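Local coordinates for protein esterase A (Caulobacter crescentus, PDB 5GKV) that probably hydrolyses ester substrates as a serine esterase of the beta-lactamase and penicillin-binding protein superfamily, at residues I143-A155 / V172-R184. Sequence-based numbering, arbitrary orientation.
Sequences IWFDWDATCAKLA and VTYGYLAGEIFRR
The Tyr176 ring is covered on one face by Thr150 CG2, a CH-pi contact 3.5 Å from the ring centroid and close to the ring normal. Trp147 and Trp144 meet it obliquely, with planes turned 34° and 42° from the tyrosine. Val172 CG1 sits over one face of the Trp144 ring and Ile143 CG2 over the opposite one, while Thr173 CG2 touches its edge. Trp147 has Tyr176 CD2 and Cys151 SG above one face. Its CG lies anti to the backbone N (chi1 -174°), swinging the indole across helix 173-184, where CZ2 packs 3.7 Å from Gly179 C. Two polar bonds fix the rings: Tyr176 OH donates to Trp144 O (2.6 Å), and Trp147 NE1 donates almost straight to Glu180 OE1 (2.9 Å), which lies in the indole plane. Arg183 NE reaches OE1 from the other face of the carboxylate, and Arg184 grips OE2 side-on through NE and NH2, a network that probably keeps Glu180 ionised. Leu154 CD1 packs against Tyr176 CB at 3.7 Å, and its CD2 against Thr173 CG2. Reciprocal knobs-into-holes packing, with Trp147 and Tyr176 as knobs, joins helices 147-155 and 173-184, whose segment axes come within 9.9 Å and run nearly perpendicular, in what is probably the helical region of a beta-lactamase-like fold.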
# COMPACT_ATOMS: atom_id res chain seq x y z
N ILE A 143 -3.57 13.05 17.09
CA ILE A 143 -3.31 14.07 16.07
C ILE A 143 -3.64 13.52 14.70
O ILE A 143 -4.12 14.27 13.83
CB ILE A 143 -1.84 14.56 16.15
CG1 ILE A 143 -1.65 15.77 15.23
CG2 ILE A 143 -0.88 13.44 15.77
CD1 ILE A 143 -0.26 16.39 15.31
N TRP A 144 -3.44 12.21 14.49
CA TRP A 144 -3.63 11.61 13.18
C TRP A 144 -5.07 11.76 12.68
O TRP A 144 -5.30 11.74 11.47
CB TRP A 144 -3.24 10.13 13.23
CG TRP A 144 -1.84 9.85 13.79
CD1 TRP A 144 -1.53 9.28 15.00
CD2 TRP A 144 -0.59 10.12 13.14
NE1 TRP A 144 -0.17 9.18 15.14
CE2 TRP A 144 0.43 9.69 14.01
CE3 TRP A 144 -0.24 10.70 11.91
CZ2 TRP A 144 1.79 9.81 13.69
CZ3 TRP A 144 1.12 10.82 11.59
CH2 TRP A 144 2.11 10.37 12.48
N PHE A 145 -6.04 11.92 13.59
CA PHE A 145 -7.43 12.13 13.19
C PHE A 145 -7.75 13.58 12.84
O PHE A 145 -8.89 13.88 12.48
CB PHE A 145 -8.37 11.65 14.30
CG PHE A 145 -8.32 10.17 14.52
CD1 PHE A 145 -9.02 9.31 13.69
CD2 PHE A 145 -7.56 9.64 15.55
CE1 PHE A 145 -8.96 7.94 13.89
CE2 PHE A 145 -7.50 8.27 15.76
CZ PHE A 145 -8.21 7.42 14.93
N ASP A 146 -6.77 14.47 12.94
CA ASP A 146 -6.91 15.88 12.59
C ASP A 146 -5.97 16.12 11.42
O ASP A 146 -4.80 16.45 11.63
CB ASP A 146 -6.59 16.77 13.79
CG ASP A 146 -6.73 18.25 13.48
OD1 ASP A 146 -6.73 18.66 12.30
OD2 ASP A 146 -6.83 19.04 14.45
N TRP A 147 -6.49 15.97 10.20
CA TRP A 147 -5.67 16.10 8.99
C TRP A 147 -4.82 17.37 9.02
O TRP A 147 -3.60 17.32 8.80
CB TRP A 147 -6.55 16.10 7.74
CG TRP A 147 -5.74 16.09 6.49
CD1 TRP A 147 -5.31 17.18 5.77
CD2 TRP A 147 -5.22 14.94 5.82
NE1 TRP A 147 -4.57 16.77 4.69
CE2 TRP A 147 -4.50 15.39 4.70
CE3 TRP A 147 -5.30 13.56 6.06
CZ2 TRP A 147 -3.85 14.52 3.83
CZ3 TRP A 147 -4.67 12.69 5.19
CH2 TRP A 147 -3.95 13.18 4.08
N ASP A 148 -5.45 18.51 9.29
CA ASP A 148 -4.72 19.78 9.23
C ASP A 148 -3.64 19.87 10.30
O ASP A 148 -2.55 20.39 10.04
CB ASP A 148 -5.69 20.95 9.35
CG ASP A 148 -6.43 21.25 8.05
OD1 ASP A 148 -6.07 20.67 7.00
OD2 ASP A 148 -7.38 22.07 8.06
N ALA A 149 -3.91 19.37 11.51
CA ALA A 149 -2.88 19.44 12.54
C ALA A 149 -1.70 18.53 12.22
O ALA A 149 -0.54 18.90 12.46
CB ALA A 149 -3.47 19.09 13.91
N THR A 150 -1.96 17.35 11.64
CA THR A 150 -0.86 16.47 11.26
C THR A 150 0.01 17.11 10.18
O THR A 150 1.24 17.16 10.30
CB THR A 150 -1.39 15.10 10.80
OG1 THR A 150 -2.14 14.49 11.87
CG2 THR A 150 -0.25 14.17 10.41
N CYS A 151 -0.62 17.63 9.12
CA CYS A 151 0.15 18.26 8.04
C CYS A 151 0.91 19.47 8.55
O CYS A 151 2.04 19.73 8.11
CB CYS A 151 -0.77 18.66 6.88
SG CYS A 151 -1.55 17.26 6.01
N ALA A 152 0.31 20.25 9.44
CA ALA A 152 1.01 21.41 9.98
C ALA A 152 2.25 20.99 10.75
O ALA A 152 3.32 21.61 10.62
CB ALA A 152 0.07 22.22 10.87
N LYS A 153 2.15 19.90 11.52
CA LYS A 153 3.31 19.44 12.28
C LYS A 153 4.41 18.92 11.36
O LYS A 153 5.59 19.17 11.60
CB LYS A 153 2.87 18.36 13.28
CG LYS A 153 3.95 18.03 14.32
CD LYS A 153 3.41 17.11 15.39
CE LYS A 153 4.52 16.64 16.32
NZ LYS A 153 5.21 17.76 16.99
N LEU A 154 4.03 18.21 10.29
CA LEU A 154 5.02 17.78 9.30
C LEU A 154 5.66 18.97 8.60
O LEU A 154 6.88 19.02 8.42
CB LEU A 154 4.35 16.84 8.27
CG LEU A 154 3.99 15.43 8.75
CD1 LEU A 154 3.07 14.67 7.75
CD2 LEU A 154 5.25 14.60 9.01
N ALA A 155 4.84 19.95 8.19
CA ALA A 155 5.37 21.11 7.50
C ALA A 155 6.41 21.84 8.36
O ALA A 155 7.38 22.38 7.83
CB ALA A 155 4.24 22.07 7.12
N VAL A 172 3.37 6.06 8.66
CA VAL A 172 2.12 6.80 8.78
C VAL A 172 2.19 8.15 8.09
O VAL A 172 1.28 8.53 7.34
CB VAL A 172 1.71 6.95 10.26
CG1 VAL A 172 0.32 7.58 10.36
CG2 VAL A 172 1.78 5.60 11.00
N THR A 173 3.27 8.90 8.32
CA THR A 173 3.37 10.27 7.82
C THR A 173 3.32 10.34 6.30
O THR A 173 2.87 11.36 5.76
CB THR A 173 4.67 10.91 8.33
OG1 THR A 173 5.78 10.09 7.93
CG2 THR A 173 4.63 11.01 9.86
N TYR A 174 3.76 9.29 5.60
CA TYR A 174 3.72 9.29 4.14
C TYR A 174 2.34 9.60 3.60
O TYR A 174 2.20 10.26 2.57
CB TYR A 174 4.19 7.93 3.61
CG TYR A 174 3.87 7.57 2.15
CD1 TYR A 174 2.62 7.08 1.79
CD2 TYR A 174 4.86 7.63 1.16
CE1 TYR A 174 2.33 6.70 0.49
CE2 TYR A 174 4.58 7.25 -0.16
CZ TYR A 174 3.31 6.77 -0.48
OH TYR A 174 2.99 6.37 -1.78
N GLY A 175 1.29 9.09 4.26
CA GLY A 175 -0.05 9.29 3.74
C GLY A 175 -0.48 10.73 3.80
O GLY A 175 -1.25 11.20 2.95
N TYR A 176 0.02 11.47 4.79
CA TYR A 176 -0.28 12.89 4.90
C TYR A 176 0.57 13.70 3.93
O TYR A 176 0.08 14.67 3.34
CB TYR A 176 -0.08 13.35 6.34
CG TYR A 176 -0.99 12.62 7.31
CD1 TYR A 176 -0.63 11.37 7.83
CD2 TYR A 176 -2.22 13.17 7.70
CE1 TYR A 176 -1.46 10.69 8.71
CE2 TYR A 176 -3.05 12.50 8.59
CZ TYR A 176 -2.67 11.26 9.09
OH TYR A 176 -3.48 10.57 9.96
N LEU A 177 1.83 13.30 3.72
CA LEU A 177 2.66 13.96 2.72
C LEU A 177 2.05 13.81 1.33
O LEU A 177 1.80 14.80 0.63
CB LEU A 177 4.08 13.40 2.74
CG LEU A 177 4.90 13.61 4.01
CD1 LEU A 177 6.33 13.06 3.82
CD2 LEU A 177 4.91 15.08 4.39
N ALA A 178 1.82 12.56 0.90
CA ALA A 178 1.20 12.30 -0.39
C ALA A 178 -0.20 12.91 -0.47
O ALA A 178 -0.56 13.51 -1.49
CB ALA A 178 1.13 10.79 -0.66
N GLY A 179 -0.99 12.75 0.59
CA GLY A 179 -2.37 13.19 0.54
C GLY A 179 -2.49 14.70 0.42
O GLY A 179 -3.38 15.21 -0.27
N GLU A 180 -1.61 15.43 1.09
CA GLU A 180 -1.74 16.88 1.11
C GLU A 180 -1.22 17.49 -0.18
O GLU A 180 -1.79 18.45 -0.69
CB GLU A 180 -1.02 17.46 2.34
CG GLU A 180 -1.09 18.97 2.50
CD GLU A 180 -2.50 19.49 2.77
OE1 GLU A 180 -3.45 18.69 2.86
OE2 GLU A 180 -2.64 20.73 2.87
N ILE A 181 -0.14 16.93 -0.73
CA ILE A 181 0.29 17.31 -2.08
C ILE A 181 -0.85 17.10 -3.06
O ILE A 181 -1.20 18.00 -3.85
CB ILE A 181 1.54 16.51 -2.49
CG1 ILE A 181 2.75 16.87 -1.60
CG2 ILE A 181 1.87 16.74 -3.97
CD1 ILE A 181 3.92 15.92 -1.80
N PHE A 182 -1.47 15.92 -3.01
CA PHE A 182 -2.60 15.62 -3.90
C PHE A 182 -3.73 16.64 -3.72
O PHE A 182 -4.25 17.19 -4.70
CB PHE A 182 -3.13 14.21 -3.63
CG PHE A 182 -4.22 13.81 -4.58
CD1 PHE A 182 -5.54 14.08 -4.30
CD2 PHE A 182 -3.91 13.18 -5.77
CE1 PHE A 182 -6.54 13.73 -5.20
CE2 PHE A 182 -4.89 12.83 -6.67
CZ PHE A 182 -6.20 13.11 -6.38
N ARG A 183 -4.16 16.86 -2.47
CA ARG A 183 -5.29 17.74 -2.19
C ARG A 183 -5.04 19.15 -2.72
O ARG A 183 -5.91 19.76 -3.36
CB ARG A 183 -5.57 17.76 -0.68
CG ARG A 183 -6.91 18.34 -0.26
CD ARG A 183 -7.03 18.46 1.28
NE ARG A 183 -6.08 19.42 1.84
CZ ARG A 183 -6.06 20.72 1.55
NH1 ARG A 183 -6.95 21.24 0.71
NH2 ARG A 183 -5.14 21.52 2.10
N ARG A 184 -3.85 19.69 -2.47
CA ARG A 184 -3.55 21.05 -2.92
C ARG A 184 -3.49 21.15 -4.44
O ARG A 184 -3.80 22.22 -4.99
CB ARG A 184 -2.24 21.51 -2.31
CG ARG A 184 -2.28 21.46 -0.81
CD ARG A 184 -1.68 22.65 -0.18
NE ARG A 184 -1.72 22.54 1.27
CZ ARG A 184 -1.34 23.51 2.09
NH1 ARG A 184 -0.91 24.66 1.58
NH2 ARG A 184 -1.39 23.32 3.41
O HOH W 1 -3.46 21.11 5.45